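Local coordinates for nitrate regulatory protein (Klebsiella oxytoca, PDB 4AKK) that senses nitrate and nitrite and, in response, binds the leader RNA of the nasF operon to bring about transcription antitermination, at residues S67-H71 against E291-E297; I182-M186 against D303-A308; A199-R203 against Q286-L290; G206-A211 against T278-W282. All blocks are in the same frame, centred on the assembly; numbering follows the deposited sequence.

Interaction 1: S67-H71 against E291-E297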
loop_
_atom_site.group_PDB
_atom_site.type_symbol
_atom_site.label_atom_id
_atom_site.label_comp_id
_atom_site.label_asym_id
_atom_site.label_seq_id
_atom_site.Cartn_x
_atom_site.Cartn_y
_atom_site.Cartn_z
ATOM N N SER A 67 16.915 16.465 -2.068
ATOM C CA SER A 67 15.970 17.483 -2.486
ATOM C C SER A 67 16.625 18.579 -3.321
ATOM O O SER A 67 16.074 19.010 -4.337
ATOM C CB SER A 67 15.309 18.115 -1.270
ATOM O OG SER A 67 14.474 19.188 -1.663
ATOM N N ALA A 68 17.792 19.037 -2.881
ATOM C CA ALA A 68 18.481 20.130 -3.559
ATOM C C ALA A 68 19.016 19.688 -4.914
ATOM O O ALA A 68 18.911 20.416 -5.901
ATOM C CB ALA A 68 19.617 20.670 -2.691
ATOM N N LEU A 69 19.605 18.498 -4.951
ATOM C CA LEU A 69 20.110 17.946 -6.202
ATOM C C LEU A 69 18.967 17.760 -7.207
ATOM O O LEU A 69 19.098 18.099 -8.373
ATOM C CB LEU A 69 20.819 16.614 -5.947
ATOM C CG LEU A 69 21.353 15.864 -7.171
ATOM C CD1 LEU A 69 22.335 16.722 -7.946
ATOM C CD2 LEU A 69 21.997 14.548 -6.761
ATOM N N VAL A 70 17.847 17.232 -6.736
ATOM C CA VAL A 70 16.692 17.004 -7.591
ATOM C C VAL A 70 16.218 18.338 -8.143
ATOM O O VAL A 70 15.863 18.443 -9.311
ATOM C CB VAL A 70 15.552 16.273 -6.830
ATOM C CG1 VAL A 70 14.201 16.460 -7.535
ATOM C CG2 VAL A 70 15.891 14.791 -6.671
ATOM N N HIS A 71 16.235 19.368 -7.305
ATOM C CA HIS A 71 15.774 20.675 -7.743
ATOM C C HIS A 71 16.655 21.249 -8.864
ATOM O O HIS A 71 16.149 21.735 -9.885
ATOM C CB HIS A 71 15.668 21.663 -6.568
ATOM C CG HIS A 71 15.200 23.022 -6.986
ATOM N ND1 HIS A 71 13.879 23.299 -7.271
ATOM C CD2 HIS A 71 15.882 24.173 -7.205
ATOM C CE1 HIS A 71 13.765 24.564 -7.636
ATOM N NE2 HIS A 71 14.966 25.117 -7.605
ATOM N N GLU A 291 9.261 27.417 -8.576
ATOM C CA GLU A 291 10.030 28.186 -7.592
ATOM C C GLU A 291 9.228 28.473 -6.322
ATOM O O GLU A 291 9.774 28.463 -5.212
ATOM C CB GLU A 291 10.603 29.473 -8.200
ATOM C CG GLU A 291 11.827 29.230 -9.092
ATOM C CD GLU A 291 12.957 28.483 -8.375
ATOM O OE1 GLU A 291 13.346 28.871 -7.247
ATOM O OE2 GLU A 291 13.472 27.504 -8.949
ATOM N N GLN A 292 7.928 28.699 -6.465
ATOM C CA GLN A 292 7.079 28.821 -5.278
ATOM C C GLN A 292 7.052 27.511 -4.484
ATOM O O GLN A 292 7.154 27.524 -3.255
ATOM C CB GLN A 292 5.655 29.252 -5.653
ATOM C CG GLN A 292 5.573 30.658 -6.217
ATOM C CD GLN A 292 6.087 31.701 -5.232
ATOM O OE1 GLN A 292 7.154 32.286 -5.426
ATOM N NE2 GLN A 292 5.339 31.916 -4.157
ATOM N N LEU A 293 6.918 26.381 -5.182
ATOM C CA LEU A 293 6.926 25.091 -4.501
ATOM C C LEU A 293 8.266 24.886 -3.799
ATOM O O LEU A 293 8.314 24.389 -2.677
ATOM C CB LEU A 293 6.664 23.948 -5.484
ATOM C CG LEU A 293 5.266 23.875 -6.106
ATOM C CD1 LEU A 293 5.285 22.976 -7.332
ATOM C CD2 LEU A 293 4.220 23.396 -5.098
ATOM N N ARG A 294 9.352 25.270 -4.466
ATOM C CA ARG A 294 10.694 25.122 -3.899
ATOM C C ARG A 294 10.816 25.873 -2.567
ATOM O O ARG A 294 11.395 25.362 -1.611
ATOM C CB ARG A 294 11.766 25.598 -4.892
ATOM C CG ARG A 294 13.201 25.513 -4.356
ATOM C CD ARG A 294 13.549 24.099 -3.888
ATOM N NE ARG A 294 14.894 23.996 -3.311
ATOM C CZ ARG A 294 15.360 22.914 -2.691
ATOM N NH1 ARG A 294 14.596 21.837 -2.591
ATOM N NH2 ARG A 294 16.590 22.897 -2.183
ATOM N N GLY A 295 10.255 27.076 -2.504
ATOM C CA GLY A 295 10.275 27.861 -1.277
ATOM C C GLY A 295 9.699 27.076 -0.118
ATOM O O GLY A 295 10.305 26.971 0.951
ATOM N N VAL A 296 8.527 26.493 -0.337
ATOM C CA VAL A 296 7.897 25.683 0.688
ATOM C C VAL A 296 8.721 24.439 1.019
ATOM O O VAL A 296 8.860 24.069 2.185
ATOM C CB VAL A 296 6.475 25.273 0.283
ATOM C CG1 VAL A 296 5.946 24.265 1.255
ATOM C CG2 VAL A 296 5.563 26.492 0.239
ATOM N N GLU A 297 9.271 23.798 -0.007
ATOM C CA GLU A 297 10.047 22.584 0.193
ATOM C C GLU A 297 11.278 22.848 1.068
ATOM O O GLU A 297 11.660 22.014 1.897
ATOM C CB GLU A 297 10.469 22.019 -1.169
ATOM C CG GLU A 297 11.330 20.776 -1.108
ATOM C CD GLU A 297 11.836 20.355 -2.491
ATOM O OE1 GLU A 297 11.951 21.220 -3.398
ATOM O OE2 GLU A 297 12.125 19.154 -2.665
HETATM O O HOH W 1 13.370 18.762 -4.949
#
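Ser67 OG lies at the centre of a polar network between segments 67-71 and 291-297. Ser67 OG accepts a hydrogen bond from Arg294 NH1 (2.8 Å), in the plane of the guanidinium. The same Ser67 OG donates to Glu297 OE2 (2.6 Å), from above the carboxylate plane. Arg294 NH1 also forms a salt bridge with Glu297 OE1 at 2.8 Å, less than one turn along its own helix. A single guanidinium nitrogen therefore binds both the serine and the acid, while the serine hydroxyl joins the two. A water donates to Ser67 O at 2.8 Å and to Glu297 OE2 at 2.6 Å, a second bridge between the helices.

Farther along, His71 NE2 makes a weak hydrogen bond to Glu291 OE2, 3.1 Å long and bent to 120° at the hydrogen. The stronger polar partner of this ring is Lys196 of helix 180-212, which bonds to His71 ND1.

The nonpolar part of the contact is a CH-pi interaction. Arg294 CD stands 3.6 Å from the centroid of the His71 ring, 18° off its normal. A bend in the arginine chain at chi2 (56°) leads the methylenes over the imidazole and leaves the guanidinium nearly parallel to it. Beyond the ring, Arg294 NH2 packs against Ala68.

The short axes run antiparallel, 11.8 Å apart, a wide spacing bridged mainly by Arg294, His71 and the glutamates. Helix 56-85 thus packs antiparallel on helix 277-312, with helix 180-212 alongside (Met193 touches Ser67 and Glu297), in the helical bundle of the NIT domain.

Interaction 2: I182-M186 against D303-A308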
loop_
_atom_site.group_PDB
_atom_site.type_symbol
_atom_site.label_atom_id
_atom_site.label_comp_id
_atom_site.label_asym_id
_atom_site.label_seq_id
_atom_site.Cartn_x
_atom_site.Cartn_y
_atom_site.Cartn_z
ATOM N N ILE A 182 9.349 12.060 13.026
ATOM C CA ILE A 182 10.283 12.221 11.928
ATOM C C ILE A 182 9.837 11.425 10.709
ATOM O O ILE A 182 9.829 11.937 9.591
ATOM C CB ILE A 182 11.700 11.824 12.336
ATOM C CG1 ILE A 182 12.109 12.617 13.579
ATOM C CG2 ILE A 182 12.668 12.089 11.198
ATOM C CD1 ILE A 182 12.097 14.136 13.360
ATOM N N ALA A 183 9.445 10.179 10.926
ATOM C CA ALA A 183 9.016 9.339 9.818
ATOM C C ALA A 183 7.838 9.995 9.113
ATOM O O ALA A 183 7.790 10.017 7.889
ATOM C CB ALA A 183 8.659 7.935 10.297
ATOM N N GLY A 184 6.901 10.531 9.896
ATOM C CA GLY A 184 5.775 11.284 9.361
ATOM C C GLY A 184 6.210 12.491 8.535
ATOM O O GLY A 184 5.605 12.801 7.500
ATOM N N ARG A 185 7.253 13.182 8.996
ATOM C CA ARG A 185 7.795 14.344 8.281
ATOM C C ARG A 185 8.482 13.941 6.987
ATOM O O ARG A 185 8.402 14.658 5.995
ATOM C CB ARG A 185 8.793 15.122 9.143
ATOM C CG ARG A 185 8.159 16.043 10.162
ATOM C CD ARG A 185 9.224 16.751 10.993
ATOM N NE ARG A 185 8.608 17.449 12.111
ATOM C CZ ARG A 185 8.157 18.697 12.052
ATOM N NH1 ARG A 185 8.264 19.391 10.929
ATOM N NH2 ARG A 185 7.594 19.248 13.118
ATOM N N MET A 186 9.164 12.799 7.005
ATOM C CA MET A 186 9.844 12.314 5.814
ATOM C C MET A 186 8.845 11.972 4.725
ATOM O O MET A 186 9.057 12.297 3.563
ATOM C CB MET A 186 10.748 11.111 6.120
ATOM C CG MET A 186 12.108 11.505 6.676
ATOM S SD MET A 186 13.336 12.036 5.449
ATOM C CE MET A 186 12.338 12.694 4.143
ATOM N N ASP A 303 12.509 22.645 8.857
ATOM C CA ASP A 303 11.695 22.135 9.962
ATOM C C ASP A 303 12.065 20.714 10.348
ATOM O O ASP A 303 12.085 20.372 11.533
ATOM C CB ASP A 303 10.202 22.215 9.636
ATOM C CG ASP A 303 9.700 23.640 9.586
ATOM O OD1 ASP A 303 10.302 24.497 10.270
ATOM O OD2 ASP A 303 8.714 23.906 8.863
ATOM N N LEU A 304 12.344 19.878 9.354
ATOM C CA LEU A 304 12.711 18.505 9.645
ATOM C C LEU A 304 14.036 18.466 10.413
ATOM O O LEU A 304 14.200 17.683 11.348
ATOM C CB LEU A 304 12.795 17.681 8.354
ATOM C CG LEU A 304 13.565 16.356 8.405
ATOM C CD1 LEU A 304 12.944 15.372 9.354
ATOM C CD2 LEU A 304 13.677 15.736 7.004
ATOM N N LEU A 305 14.970 19.323 10.019
ATOM C CA LEU A 305 16.282 19.366 10.662
ATOM C C LEU A 305 16.201 19.896 12.096
ATOM O O LEU A 305 16.858 19.374 12.991
ATOM C CB LEU A 305 17.279 20.177 9.822
ATOM C CG LEU A 305 17.563 19.538 8.457
ATOM C CD1 LEU A 305 18.546 20.357 7.657
ATOM C CD2 LEU A 305 18.059 18.100 8.613
ATOM N N ASN A 306 15.391 20.926 12.307
ATOM C CA ASN A 306 15.170 21.448 13.651
ATOM C C ASN A 306 14.582 20.356 14.530
ATOM O O ASN A 306 15.036 20.131 15.657
ATOM C CB ASN A 306 14.233 22.667 13.630
ATOM C CG ASN A 306 14.877 23.899 13.007
ATOM O OD1 ASN A 306 16.104 24.005 12.924
ATOM N ND2 ASN A 306 14.046 24.845 12.576
ATOM N N ALA A 307 13.575 19.665 14.006
ATOM C CA ALA A 307 12.938 18.599 14.762
ATOM C C ALA A 307 13.945 17.488 15.081
ATOM O O ALA A 307 13.944 16.939 16.179
ATOM C CB ALA A 307 11.722 18.049 14.014
ATOM N N ALA A 308 14.809 17.169 14.125
ATOM C CA ALA A 308 15.849 16.171 14.348
ATOM C C ALA A 308 16.775 16.582 15.499
ATOM O O ALA A 308 17.075 15.779 16.381
ATOM C CB ALA A 308 16.651 15.940 13.077
#
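In the all-helical NIT domain, helices 180-212 and 277-312 pack antiparallel, and here Ile182, Arg185 and Met186 of the first pack against Leu304 and Ala307 of the second. The short axes lie 10.5 Å apart at an angle of 168°, and no hydrogen bond joins the two segments, so side-chain packing makes up the contact.

Leu304 fits its two methyl branches against different neighbours. Its CD1 meets Ile182 CG2 at 3.8 Å, and its CD2 reaches Met186 SD at 4.0 Å. With CG anti to the backbone N (chi1 162°), the leucine fork is carried toward helix 180-212 although its first bond runs past that helix. Ile182 adds a second touch through the end of its longer branch, where CD1 lies 4.0 Å from Ala307 CB. Ile177, in a loop, packs on Ile182 and Met186.

Arg185 is extended from CG to NE and reaches across to helix 277-312 with its aliphatic part over the Leu304 backbone, CD being 4.1 Å from Leu304 CA. Its guanidinium then turns one face to Ala307 CB and Asp303 O. The opposite charges of Arg185 and Asp303 probably attract at longer range, without contact: Arg185 NH1 is 5.0 Å from Asp303 OD2, an oxygen that bonds instead to Gln245 NE2. What Arg185 NH1 does meet is Asp303 CB, at 3.7 Å.

Interaction 3: A199-R203 against Q286-L290. With EDO (1,2-ethanediol), chain C.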
loop_
_atom_site.group_PDB
_atom_site.type_symbol
_atom_site.label_atom_id
_atom_site.label_comp_id
_atom_site.label_asym_id
_atom_site.label_seq_id
_atom_site.Cartn_x
_atom_site.Cartn_y
_atom_site.Cartn_z
ATOM N N ALA A 199 4.879 17.981 -11.291
ATOM C CA ALA A 199 4.608 19.323 -11.815
ATOM C C ALA A 199 5.686 19.702 -12.839
ATOM O O ALA A 199 5.385 20.259 -13.888
ATOM C CB ALA A 199 4.547 20.354 -10.683
ATOM N N GLY A 200 6.941 19.395 -12.517
ATOM C CA GLY A 200 8.043 19.558 -13.447
ATOM C C GLY A 200 7.889 18.764 -14.736
ATOM O O GLY A 200 8.229 19.257 -15.796
ATOM N N GLN A 201 7.389 17.533 -14.654
ATOM C CA GLN A 201 7.101 16.769 -15.865
ATOM C C GLN A 201 5.933 17.363 -16.651
ATOM O O GLN A 201 5.954 17.354 -17.881
ATOM C CB GLN A 201 6.869 15.282 -15.550
ATOM C CG GLN A 201 8.116 14.618 -15.002
ATOM C CD GLN A 201 7.900 13.166 -14.655
ATOM O OE1 GLN A 201 6.953 12.543 -15.137
ATOM N NE2 GLN A 201 8.778 12.614 -13.818
ATOM N N GLU A 202 4.924 17.875 -15.947
ATOM C CA GLU A 202 3.870 18.671 -16.594
ATOM C C GLU A 202 4.444 19.842 -17.410
ATOM O O GLU A 202 3.998 20.110 -18.532
ATOM C CB GLU A 202 2.886 19.225 -15.557
ATOM C CG GLU A 202 1.748 20.068 -16.151
ATOM C CD GLU A 202 0.956 20.825 -15.085
ATOM O OE1 GLU A 202 1.078 20.472 -13.889
ATOM O OE2 GLU A 202 0.211 21.770 -15.442
ATOM N N ARG A 203 5.414 20.555 -16.846
ATOM C CA ARG A 203 5.995 21.694 -17.556
ATOM C C ARG A 203 6.629 21.204 -18.867
ATOM O O ARG A 203 6.333 21.719 -19.942
ATOM C CB ARG A 203 7.032 22.432 -16.696
ATOM C CG ARG A 203 7.813 23.522 -17.482
ATOM C CD ARG A 203 8.839 24.269 -16.616
ATOM N NE ARG A 203 9.952 23.413 -16.212
ATOM C CZ ARG A 203 10.969 23.798 -15.444
ATOM N NH1 ARG A 203 11.041 25.048 -14.980
ATOM N NH2 ARG A 203 11.922 22.929 -15.134
ATOM N N GLN A 286 5.017 28.061 -15.472
ATOM C CA GLN A 286 5.269 26.824 -14.719
ATOM C C GLN A 286 6.536 26.964 -13.885
ATOM O O GLN A 286 6.616 26.470 -12.776
ATOM C CB GLN A 286 5.427 25.626 -15.664
ATOM C CG GLN A 286 4.157 25.213 -16.367
ATOM C CD GLN A 286 3.220 24.428 -15.467
ATOM O OE1 GLN A 286 3.500 24.221 -14.283
ATOM N NE2 GLN A 286 2.094 23.986 -16.026
ATOM N N THR A 287 7.536 27.638 -14.435
ATOM C CA THR A 287 8.780 27.827 -13.703
ATOM C C THR A 287 8.583 28.682 -12.440
ATOM O O THR A 287 9.236 28.449 -11.424
ATOM C CB THR A 287 9.839 28.456 -14.592
ATOM O OG1 THR A 287 10.023 27.629 -15.743
ATOM C CG2 THR A 287 11.165 28.615 -13.837
ATOM N N GLN A 288 7.683 29.661 -12.498
ATOM C CA GLN A 288 7.398 30.485 -11.316
ATOM C C GLN A 288 6.668 29.642 -10.272
ATOM O O GLN A 288 6.911 29.739 -9.060
ATOM C CB GLN A 288 6.545 31.698 -11.681
ATOM C CG GLN A 288 6.036 32.457 -10.439
ATOM C CD GLN A 288 5.455 33.826 -10.763
ATOM O OE1 GLN A 288 6.075 34.855 -10.484
ATOM N NE2 GLN A 288 4.264 33.846 -11.351
ATOM N N ARG A 289 5.770 28.805 -10.772
ATOM C CA ARG A 289 5.055 27.849 -9.943
ATOM C C ARG A 289 6.009 26.913 -9.210
ATOM O O ARG A 289 5.847 26.666 -8.029
ATOM C CB ARG A 289 4.101 27.043 -10.814
ATOM C CG ARG A 289 3.256 26.048 -10.066
ATOM C CD ARG A 289 2.596 25.120 -11.054
ATOM N NE ARG A 289 1.827 24.062 -10.406
ATOM C CZ ARG A 289 1.509 22.916 -10.998
ATOM N NH1 ARG A 289 1.918 22.683 -12.244
ATOM N NH2 ARG A 289 0.786 22.004 -10.349
ATOM N N LEU A 290 7.003 26.395 -9.914
ATOM C CA LEU A 290 7.958 25.474 -9.300
ATOM C C LEU A 290 8.884 26.169 -8.296
ATOM O O LEU A 290 9.255 25.582 -7.278
ATOM C CB LEU A 290 8.777 24.755 -10.378
ATOM C CG LEU A 290 7.984 23.747 -11.229
ATOM C CD1 LEU A 290 8.674 23.497 -12.568
ATOM C CD2 LEU A 290 7.780 22.436 -10.480
HETATM C C1 EDO C . 10.701 20.133 -16.916
HETATM O O1 EDO C . 11.954 20.566 -16.386
HETATM C C2 EDO C . 10.076 21.213 -17.793
HETATM O O2 EDO C . 10.796 21.495 -19.000
#
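Glu202 receives two hydrogen bonds from helix 277-312, one at each carboxylate oxygen. Arg289 NH1 forms a salt bridge to Glu202 OE1, 2.9 Å long and straight at 166°, approaching from above the carboxylate plane. Gln286 NE2 makes a weak bond of 3.0 Å to Glu202 OE2, whose stronger partner is Arg263. Arg289 NH1 also bonds to Gln286 OE1 at 3.0 Å, on a lone pair in the carbonyl plane, fixing the amide so that its nitrogen faces the acid. Gln230, on helix 217-240, bonds to both Arg289 NH2 and Glu202 OE1.

This buried polar cluster lies between two antiparallel helices of the NIT domain, 180-212 and 277-312, their short axes 10.1 Å apart.

On the other flank Arg203 NH1 donates to Thr287 OG1 at 2.9 Å, the acceptor tilted 16° from the guanidinium plane; Thr287 OG1 also bonds to Phe283 O. A bend at chi3 (68°) turns the arginine there. Arg203 NH2 bonds to O1 of a 1,2-ethanediol, probably from crystallisation, whose carbon positions are doubtful; Arg77 holds the same molecule.

Leu290 CD1 sits over the centre of the Arg203 guanidinium, 3.7 Å from CZ. The other methyl, Leu290 CD2, makes an apolar contact with Ala199 CB at 3.9 Å.

Interaction 4: G206-A211 against T278-W282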
loop_
_atom_site.group_PDB
_atom_site.type_symbol
_atom_site.label_atom_id
_atom_site.label_comp_id
_atom_site.label_asym_id
_atom_site.label_seq_id
_atom_site.Cartn_x
_atom_site.Cartn_y
_atom_site.Cartn_z
ATOM N N GLY A 206 3.975 19.854 -21.505
ATOM C CA GLY A 206 3.182 20.936 -22.059
ATOM C C GLY A 206 3.986 21.794 -23.022
ATOM O O GLY A 206 3.468 22.220 -24.052
ATOM N N ALA A 207 5.254 22.037 -22.689
ATOM C CA ALA A 207 6.122 22.886 -23.501
ATOM C C ALA A 207 6.412 22.227 -24.844
ATOM O O ALA A 207 6.406 22.869 -25.878
ATOM C CB ALA A 207 7.423 23.179 -22.756
ATOM N N LEU A 208 6.675 20.932 -24.807
ATOM C CA LEU A 208 6.824 20.149 -26.011
ATOM C C LEU A 208 5.599 20.319 -26.914
ATOM O O LEU A 208 5.716 20.688 -28.079
ATOM C CB LEU A 208 7.001 18.678 -25.633
ATOM C CG LEU A 208 6.982 17.688 -26.788
ATOM C CD1 LEU A 208 8.104 17.999 -27.755
ATOM C CD2 LEU A 208 7.084 16.252 -26.270
ATOM N N GLY A 209 4.418 20.069 -26.364
ATOM C CA GLY A 209 3.190 20.191 -27.122
ATOM C C GLY A 209 2.981 21.579 -27.708
ATOM O O GLY A 209 2.609 21.717 -28.871
ATOM N N PHE A 210 3.205 22.612 -26.899
ATOM C CA PHE A 210 3.003 23.979 -27.366
ATOM C C PHE A 210 4.088 24.400 -28.352
ATOM O O PHE A 210 3.853 25.217 -29.236
ATOM C CB PHE A 210 2.923 24.966 -26.190
ATOM C CG PHE A 210 1.642 24.863 -25.394
ATOM C CD1 PHE A 210 0.411 25.087 -25.997
ATOM C CD2 PHE A 210 1.671 24.550 -24.038
ATOM C CE1 PHE A 210 -0.771 24.994 -25.261
ATOM C CE2 PHE A 210 0.499 24.465 -23.299
ATOM C CZ PHE A 210 -0.725 24.678 -23.913
ATOM N N ALA A 211 5.282 23.846 -28.198
ATOM C CA ALA A 211 6.358 24.159 -29.118
ATOM C C ALA A 211 6.075 23.556 -30.499
ATOM O O ALA A 211 6.397 24.163 -31.528
ATOM C CB ALA A 211 7.689 23.681 -28.575
ATOM N N THR A 278 3.563 30.649 -27.134
ATOM C CA THR A 278 2.723 30.037 -26.091
ATOM C C THR A 278 3.500 29.046 -25.209
ATOM O O THR A 278 3.261 28.947 -24.003
ATOM C CB THR A 278 1.502 29.302 -26.686
ATOM O OG1 THR A 278 0.633 30.240 -27.326
ATOM C CG2 THR A 278 0.719 28.593 -25.589
ATOM N N ALA A 279 4.412 28.311 -25.834
ATOM C CA ALA A 279 5.297 27.389 -25.147
ATOM C C ALA A 279 6.106 28.103 -24.074
ATOM O O ALA A 279 6.221 27.621 -22.943
ATOM C CB ALA A 279 6.229 26.718 -26.155
ATOM N N LEU A 280 6.671 29.251 -24.440
ATOM C CA LEU A 280 7.421 30.087 -23.502
ATOM C C LEU A 280 6.530 30.619 -22.391
ATOM O O LEU A 280 6.926 30.651 -21.225
ATOM C CB LEU A 280 8.094 31.250 -24.238
ATOM C CG LEU A 280 9.268 30.868 -25.135
ATOM C CD1 LEU A 280 9.824 32.113 -25.831
ATOM C CD2 LEU A 280 10.346 30.171 -24.306
ATOM N N ARG A 281 5.322 31.036 -22.757
ATOM C CA ARG A 281 4.363 31.542 -21.785
ATOM C C ARG A 281 4.075 30.425 -20.772
ATOM O O ARG A 281 4.064 30.639 -19.555
ATOM C CB ARG A 281 3.087 31.971 -22.519
ATOM C CG ARG A 281 2.195 32.946 -21.769
ATOM C CD ARG A 281 2.738 34.370 -21.830
ATOM N NE ARG A 281 2.875 34.860 -23.202
ATOM C CZ ARG A 281 3.210 36.110 -23.521
ATOM N NH1 ARG A 281 3.439 37.002 -22.564
ATOM N NH2 ARG A 281 3.313 36.470 -24.797
ATOM N N TRP A 282 3.865 29.220 -21.295
ATOM C CA TRP A 282 3.630 28.040 -20.470
ATOM C C TRP A 282 4.833 27.784 -19.572
ATOM O O TRP A 282 4.705 27.677 -18.353
ATOM C CB TRP A 282 3.387 26.834 -21.382
ATOM C CG TRP A 282 3.416 25.496 -20.689
ATOM C CD1 TRP A 282 4.469 24.630 -20.609
ATOM C CD2 TRP A 282 2.329 24.867 -20.007
ATOM N NE1 TRP A 282 4.107 23.502 -19.916
ATOM C CE2 TRP A 282 2.796 23.621 -19.537
ATOM C CE3 TRP A 282 1.001 25.232 -19.755
ATOM C CZ2 TRP A 282 1.985 22.744 -18.826
ATOM C CZ3 TRP A 282 0.196 24.358 -19.044
ATOM C CH2 TRP A 282 0.692 23.128 -18.588
HETATM O O HOH W 2 4.015 27.989 -28.826
#
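Different first torsions bring Phe210 and Trp282 together. Phe210 CG lies anti to its carbonyl carbon (chi1 -72°), whereas Trp282 CG is anti to its backbone N (chi1 168°), and the two side chains cross at about a right angle. Their rings are oblique, planes 51° apart, with Phe210 CE2 at 3.7 Å from Trp282 CE3.

The indole presents one face to both Phe210 and Gly206. The glycine, having no side chain, lets the ring come right down on the backbone of helix 180-212, where Gly206 CA is 3.5 Å from Trp282 NE1. That nitrogen probably donates to Arg203 O, a turn earlier, which would fix the rotation of the indole. Trp282 CD1 also packs on Ala207 CB at 3.9 Å.

Over one face of the Phe210 ring, Thr278 CG2 makes a CH-pi contact, 3.9 Å from the centroid and offset toward the rim; the hydroxyl on the other branch bonds to Asp274. Phe215 meets Phe210 edge-to-face. Ala279 lets the backbones approach: Phe210 CB is 3.5 Å from Ala279 CA, and the two CA atoms are 4.7 Å apart. Ala279 N donates to a water 3.0 Å away, which also lies beside Phe210 O.

Gly206 and Ala279 thus allow close antiparallel packing, axes 8.2 Å apart, and the Phe210-Trp282 pair fills it, joining the C-terminal part of helix 180-212 to the start of 277-312 in the NIT domain.

Overall arrangement
All four contacts use helix 277-312 within the NIT domain. Along it they come in the order interaction 4, 3, 1, 2. Interactions 2, 3 and 4 pair it with helix 180-212, where the order is reversed, as an antiparallel pair requires; interaction 1 pairs it with helix 56-85. The centres of interactions 2 and 4 are about 37 Å apart, on opposite sides of the chain's centre. Interactions 3 and 4, about 12 Å apart, touch through Arg203 and Trp282, and segments 286-290 and 291-297 adjoin in sequence. Helix 277-312 thus packs on two other helices of the nitrate-sensing domain over most of its length, through residues distant in sequence.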